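Long-range contacts in Lmo2051 protein (Listeria monocytogenes, PDB 3I18), which carries the PDZ domain described here and is probably a membrane-bound serine protease of the Lon-like S16 family: residues V9-V14 / D22-G27; I30-G35 / K58-H63. All coordinates share one frame; numbering follows the deposited sequence.

Contact 1: V9-V14 / D22-G27. Unlike the reference sequence in segment 9-14: Met12 (reference Leu).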
loop_
_atom_site.group_PDB
_atom_site.type_symbol
_atom_site.label_atom_id
_atom_site.label_comp_id
_atom_site.label_asym_id
_atom_site.label_seq_id
_atom_site.Cartn_x
_atom_site.Cartn_y
_atom_site.Cartn_z
ATOM N N VAL A 9 -0.698 -7.759 0.965
ATOM C CA VAL A 9 -1.478 -7.017 1.948
ATOM C C VAL A 9 -2.860 -6.631 1.405
ATOM O O VAL A 9 -2.979 -6.154 0.280
ATOM C CB VAL A 9 -0.717 -5.739 2.401
ATOM C CG1 VAL A 9 -0.485 -4.811 1.215
ATOM C CG2 VAL A 9 -1.500 -5.024 3.484
ATOM N N TYR A 10 -3.903 -6.853 2.202
ATOM C CA TYR A 10 -5.260 -6.499 1.785
ATOM C C TYR A 10 -5.624 -5.117 2.310
ATOM O O TYR A 10 -5.462 -4.831 3.498
ATOM C CB TYR A 10 -6.279 -7.522 2.300
ATOM C CG TYR A 10 -6.172 -8.878 1.645
ATOM C CD1 TYR A 10 -5.260 -9.827 2.104
ATOM C CD2 TYR A 10 -6.963 -9.204 0.542
ATOM C CE1 TYR A 10 -5.137 -11.066 1.480
ATOM C CE2 TYR A 10 -6.846 -10.439 -0.092
ATOM C CZ TYR A 10 -5.933 -11.360 0.382
ATOM O OH TYR A 10 -5.807 -12.577 -0.251
ATOM N N VAL A 11 -6.111 -4.263 1.417
ATOM C CA VAL A 11 -6.501 -2.903 1.775
ATOM C C VAL A 11 -7.852 -2.928 2.489
ATOM O O VAL A 11 -8.788 -3.580 2.033
ATOM C CB VAL A 11 -6.619 -2.016 0.512
ATOM C CG1 VAL A 11 -7.076 -0.617 0.893
ATOM C CG2 VAL A 11 -5.277 -1.958 -0.202
HETATM N N MSE A 12 -7.958 -2.217 3.606
HETATM C CA MSE A 12 -9.209 -2.200 4.356
HETATM C C MSE A 12 -9.929 -0.869 4.280
HETATM O O MSE A 12 -11.140 -0.798 4.480
HETATM C CB MSE A 12 -8.955 -2.555 5.820
HETATM C CG MSE A 12 -10.195 -2.469 6.688
HETATM SE SE MSE A 12 -9.934 -3.358 8.341
HETATM C CE MSE A 12 -8.727 -2.090 9.166
ATOM N N SER A 13 -9.173 0.186 4.009
ATOM C CA SER A 13 -9.729 1.527 3.895
ATOM C C SER A 13 -8.745 2.408 3.138
ATOM O O SER A 13 -7.535 2.221 3.247
ATOM C CB SER A 13 -9.974 2.126 5.278
ATOM O OG SER A 13 -10.381 3.480 5.174
ATOM N N VAL A 14 -9.273 3.366 2.383
ATOM C CA VAL A 14 -8.455 4.285 1.605
ATOM C C VAL A 14 -8.931 5.712 1.866
ATOM O O VAL A 14 -10.129 5.987 1.782
ATOM C CB VAL A 14 -8.585 3.995 0.085
ATOM C CG1 VAL A 14 -7.630 4.873 -0.699
ATOM C CG2 VAL A 14 -8.304 2.512 -0.197
ATOM N N ASP A 22 -7.642 7.454 -6.049
ATOM C CA ASP A 22 -7.887 7.458 -7.482
ATOM C C ASP A 22 -7.373 6.171 -8.135
ATOM O O ASP A 22 -7.438 6.021 -9.354
ATOM C CB ASP A 22 -7.215 8.688 -8.104
ATOM C CG ASP A 22 -8.147 9.467 -9.017
ATOM O OD1 ASP A 22 -9.351 9.573 -8.701
ATOM O OD2 ASP A 22 -7.668 9.991 -10.043
ATOM N N VAL A 23 -6.883 5.242 -7.316
ATOM C CA VAL A 23 -6.350 3.967 -7.808
ATOM C C VAL A 23 -6.873 2.738 -7.054
ATOM O O VAL A 23 -7.458 1.833 -7.650
ATOM C CB VAL A 23 -4.801 3.926 -7.708
ATOM C CG1 VAL A 23 -4.286 2.556 -8.124
ATOM C CG2 VAL A 23 -4.185 5.010 -8.566
ATOM N N LEU A 24 -6.648 2.710 -5.742
ATOM C CA LEU A 24 -7.048 1.575 -4.912
ATOM C C LEU A 24 -8.463 1.654 -4.351
ATOM O O LEU A 24 -9.069 2.724 -4.289
ATOM C CB LEU A 24 -6.058 1.419 -3.747
ATOM C CG LEU A 24 -4.580 1.217 -4.101
ATOM C CD1 LEU A 24 -3.734 1.293 -2.847
ATOM C CD2 LEU A 24 -4.402 -0.126 -4.804
ATOM N N HIS A 25 -8.979 0.497 -3.950
ATOM C CA HIS A 25 -10.305 0.398 -3.353
ATOM C C HIS A 25 -10.237 -0.612 -2.220
ATOM O O HIS A 25 -9.351 -1.471 -2.191
ATOM C CB HIS A 25 -11.347 -0.053 -4.384
ATOM C CG HIS A 25 -11.737 1.009 -5.366
ATOM N ND1 HIS A 25 -11.098 1.181 -6.575
ATOM C CD2 HIS A 25 -12.703 1.958 -5.313
ATOM C CE1 HIS A 25 -11.654 2.189 -7.225
ATOM N NE2 HIS A 25 -12.629 2.678 -6.480
ATOM N N ALA A 26 -11.166 -0.505 -1.278
ATOM C CA ALA A 26 -11.200 -1.425 -0.152
ATOM C C ALA A 26 -11.389 -2.837 -0.688
ATOM O O ALA A 26 -12.244 -3.074 -1.543
ATOM C CB ALA A 26 -12.340 -1.054 0.782
ATOM N N GLY A 27 -10.577 -3.765 -0.194
ATOM C CA GLY A 27 -10.674 -5.143 -0.637
ATOM C C GLY A 27 -9.561 -5.552 -1.584
ATOM O O GLY A 27 -9.294 -6.741 -1.751
#
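Val11 is held by the returning loop through both its backbone and its side chain. Its carbonyl O accepts a hydrogen bond from Gly27 N at 2.9 Å; the N-H points well at the oxygen (161°), while the donor is tilted 33° from the carbonyl plane. The side chain meets the same loop: Val11 CB rests 3.9 Å from His25 O. The two methyls divide the work. CG1, anti to the backbone N, also lies beside that oxygen, whereas CG2, anti to the carbonyl carbon, faces inward and meets Leu24 CD1 loosely, at 4.5 Å. Gly27 has a positive phi (105°), a conformation that glycine adopts readily, and with it the chain turns after donating its N-H. Its own carbonyl O approaches the edge of the Tyr10 ring, near the ring plane, 4.1 Å from Tyr10 CD2.

Segment 22-27 lies in the connection between strands 9-14 and 29-33, neighbours in the curled antiparallel sheet, a topology consistent with the corresponding loop of a PDZ domain. Strand 9-14 is itself kinked by a classic beta bulge, in which Met12 and Ser13 both face Thr88 on strand 83-89.

Beyond the bulge, Val14 points back at the loop. Its CG2 makes an apolar contact with Leu24 CB at 4.3 Å; the same methyl lies 4.2 Å from Leu24 O and borders the peptide group running into Ala26. Leu24 also touches Ile30 and Ile72, on strands 29-33 and 66-76. Between the two valines, Met12, a selenomethionine that differs from the reference leucine, directs its CB away from the loop, and its carbonyl O lies 3.9 Å from Ala26 CB.

Contact 2: I30-G35 / K58-H63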
loop_
_atom_site.group_PDB
_atom_site.type_symbol
_atom_site.label_atom_id
_atom_site.label_comp_id
_atom_site.label_asym_id
_atom_site.label_seq_id
_atom_site.Cartn_x
_atom_site.Cartn_y
_atom_site.Cartn_z
ATOM N N ILE A 30 -2.620 -5.948 -2.495
ATOM C CA ILE A 30 -1.382 -5.395 -3.041
ATOM C C ILE A 30 -0.338 -6.503 -2.978
ATOM O O ILE A 30 -0.047 -7.027 -1.902
ATOM C CB ILE A 30 -0.897 -4.189 -2.224
ATOM C CG1 ILE A 30 -1.913 -3.043 -2.339
ATOM C CG2 ILE A 30 0.468 -3.754 -2.720
ATOM C CD1 ILE A 30 -1.561 -1.817 -1.479
ATOM N N THR A 31 0.221 -6.855 -4.132
ATOM C CA THR A 31 1.201 -7.931 -4.221
ATOM C C THR A 31 2.655 -7.500 -4.340
ATOM O O THR A 31 3.550 -8.234 -3.936
ATOM C CB THR A 31 0.867 -8.861 -5.406
ATOM O OG1 THR A 31 0.835 -8.100 -6.622
ATOM C CG2 THR A 31 -0.489 -9.512 -5.197
ATOM N N GLU A 32 2.893 -6.315 -4.890
ATOM C CA GLU A 32 4.252 -5.816 -5.042
ATOM C C GLU A 32 4.274 -4.299 -4.976
ATOM O O GLU A 32 3.307 -3.629 -5.342
ATOM C CB GLU A 32 4.861 -6.277 -6.375
ATOM C CG GLU A 32 5.101 -7.779 -6.476
ATOM C CD GLU A 32 5.980 -8.167 -7.656
ATOM O OE1 GLU A 32 6.326 -9.364 -7.767
ATOM O OE2 GLU A 32 6.329 -7.291 -8.473
ATOM N N ILE A 33 5.378 -3.770 -4.471
ATOM C CA ILE A 33 5.571 -2.334 -4.377
ATOM C C ILE A 33 6.985 -2.081 -4.908
ATOM O O ILE A 33 7.956 -2.701 -4.467
ATOM C CB ILE A 33 5.395 -1.837 -2.914
ATOM C CG1 ILE A 33 5.563 -0.318 -2.857
ATOM C CG2 ILE A 33 6.383 -2.534 -1.983
ATOM C CD1 ILE A 33 5.097 0.293 -1.541
ATOM N N ASP A 34 7.074 -1.188 -5.889
ATOM C CA ASP A 34 8.327 -0.838 -6.544
ATOM C C ASP A 34 9.031 -2.038 -7.188
ATOM O O ASP A 34 10.256 -2.182 -7.125
ATOM C CB ASP A 34 9.248 -0.085 -5.573
ATOM C CG ASP A 34 8.884 1.391 -5.463
ATOM O OD1 ASP A 34 9.478 2.112 -4.631
ATOM O OD2 ASP A 34 8.004 1.851 -6.221
ATOM N N GLY A 35 8.222 -2.889 -7.816
ATOM C CA GLY A 35 8.717 -4.064 -8.523
ATOM C C GLY A 35 9.147 -5.257 -7.691
ATOM O O GLY A 35 9.712 -6.220 -8.220
ATOM N N LYS A 58 5.371 2.252 -7.295
ATOM C CA LYS A 58 4.659 1.457 -8.289
ATOM C C LYS A 58 3.936 0.370 -7.523
ATOM O O LYS A 58 4.562 -0.384 -6.778
ATOM C CB LYS A 58 5.631 0.820 -9.292
ATOM C CG LYS A 58 4.934 -0.054 -10.338
ATOM C CD LYS A 58 5.854 -0.428 -11.497
ATOM C CE LYS A 58 7.041 -1.256 -11.031
ATOM N NZ LYS A 58 7.936 -1.656 -12.165
ATOM N N ILE A 59 2.621 0.290 -7.702
ATOM C CA ILE A 59 1.825 -0.697 -6.986
ATOM C C ILE A 59 1.168 -1.721 -7.901
ATOM O O ILE A 59 0.475 -1.353 -8.852
ATOM C CB ILE A 59 0.705 -0.004 -6.150
ATOM C CG1 ILE A 59 1.311 0.954 -5.119
ATOM C CG2 ILE A 59 -0.133 -1.049 -5.428
ATOM C CD1 ILE A 59 2.096 0.271 -4.016
ATOM N N ASN A 60 1.413 -3.005 -7.636
ATOM C CA ASN A 60 0.773 -4.074 -8.402
ATOM C C ASN A 60 -0.298 -4.611 -7.454
ATOM O O ASN A 60 0.001 -4.977 -6.315
ATOM C CB ASN A 60 1.752 -5.210 -8.760
ATOM C CG ASN A 60 2.744 -4.824 -9.848
ATOM O OD1 ASN A 60 3.799 -4.265 -9.571
ATOM N ND2 ASN A 60 2.397 -5.120 -11.099
ATOM N N TYR A 61 -1.542 -4.640 -7.911
ATOM C CA TYR A 61 -2.640 -5.098 -7.065
ATOM C C TYR A 61 -3.731 -5.752 -7.892
ATOM O O TYR A 61 -3.806 -5.558 -9.100
ATOM C CB TYR A 61 -3.247 -3.908 -6.310
ATOM C CG TYR A 61 -3.876 -2.865 -7.218
ATOM C CD1 TYR A 61 -3.090 -1.939 -7.903
ATOM C CD2 TYR A 61 -5.253 -2.832 -7.421
ATOM C CE1 TYR A 61 -3.665 -1.007 -8.772
ATOM C CE2 TYR A 61 -5.832 -1.909 -8.287
ATOM C CZ TYR A 61 -5.035 -1.003 -8.956
ATOM O OH TYR A 61 -5.604 -0.091 -9.815
ATOM N N LYS A 62 -4.583 -6.525 -7.231
ATOM C CA LYS A 62 -5.684 -7.180 -7.912
ATOM C C LYS A 62 -6.966 -6.495 -7.478
ATOM O O LYS A 62 -7.203 -6.308 -6.285
ATOM C CB LYS A 62 -5.730 -8.670 -7.552
ATOM C CG LYS A 62 -5.790 -8.926 -6.063
ATOM C CD LYS A 62 -5.752 -10.409 -5.730
ATOM C CE LYS A 62 -7.014 -11.124 -6.172
ATOM N NZ LYS A 62 -7.036 -12.533 -5.665
ATOM N N HIS A 63 -7.773 -6.093 -8.456
ATOM C CA HIS A 63 -9.048 -5.436 -8.194
ATOM C C HIS A 63 -10.143 -6.331 -8.755
ATOM O O HIS A 63 -10.281 -6.466 -9.971
ATOM C CB HIS A 63 -9.105 -4.061 -8.871
ATOM C CG HIS A 63 -10.372 -3.308 -8.597
ATOM N ND1 HIS A 63 -10.833 -3.074 -7.321
ATOM C CD2 HIS A 63 -11.274 -2.745 -9.434
ATOM C CE1 HIS A 63 -11.968 -2.400 -7.381
ATOM N NE2 HIS A 63 -12.258 -2.188 -8.650
HETATM O O HOH W 1 5.317 -2.934 -7.832
#
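Ile59 turns CG1 to the side of its backbone N and then bends again at chi2 (-67°), which brings CD1 to 3.7 Å from Ile33 CG1; its other branch, CG2, lies 3.9 Å from Ile30 CG2. Asp34 likewise holds CG beside its own N (chi1 -81°); although Asp34 CB points away from the partner strand, this torsion brings the carboxylate back to the Lys58 backbone.

Strands 29-33 and 56-63 are adjacent antiparallel strands of the PDZ domain's sheet. Asn60 N donates almost straight to Glu32 O (177°) at 3.0 Å. Asn60 O, by contrast, faces two residues: Thr31 N at 2.9 Å and, weakly, Glu32 N at 3.5 Å. Two successive residues opposite one are the evidence for a classic beta bulge, and the register shifts by one between Ile30 and Glu32. The isoleucines share the buried face with Tyr61, whose CB packs against Ile30, and Phe44 of helix 41-49 covers Ile30 and Ile33.

As strand 29-33 ends, both backbone polar groups of Lys58 are bonded. Asp34 N donates to Lys58 O at 2.8 Å, in the carbonyl plane, and Lys58 N donates to Asp34 OD2 at 2.9 Å, nearly along the C-O axis. A water accepts from Gly35 N and donates to Lys58 O, bridging the two segments, so that Lys58 O accepts from both Asp34 N and the water.

The other carboxylate oxygen, Asp34 OD1, is hydrogen-bonded to Tyr47 OH. Lys58 NZ stays 6.9 Å from Asp34 OD2, so neutral partners, a peptide N-H and a phenol, probably do most to stabilise the aspartate charge here.

Contacts 1 and 2 lie in series along the chain, with centres about 11 Å apart. Their strands 9-14 and 29-33 are neighbours in one sheet, and Val9 O and Ile30 N, 2.8 Å apart, probably form a hydrogen bond between them. The loop 22-27 of contact 1 also lies against strand 56-63 of contact 2: Leu24 CD2 is 3.7 Å from Tyr61 CG, and Val23 CG1 is 3.4 Å from Tyr61 OH. Nearer the surface, His25 ND1 sits 3.8 Å from His63 CE1, and the Asp28 carboxylate takes the backbone N of His25 through OD2 and ND1 of His63 through OD1. Leu24, Ile30 and Tyr61, which touch one another, join the two contacts.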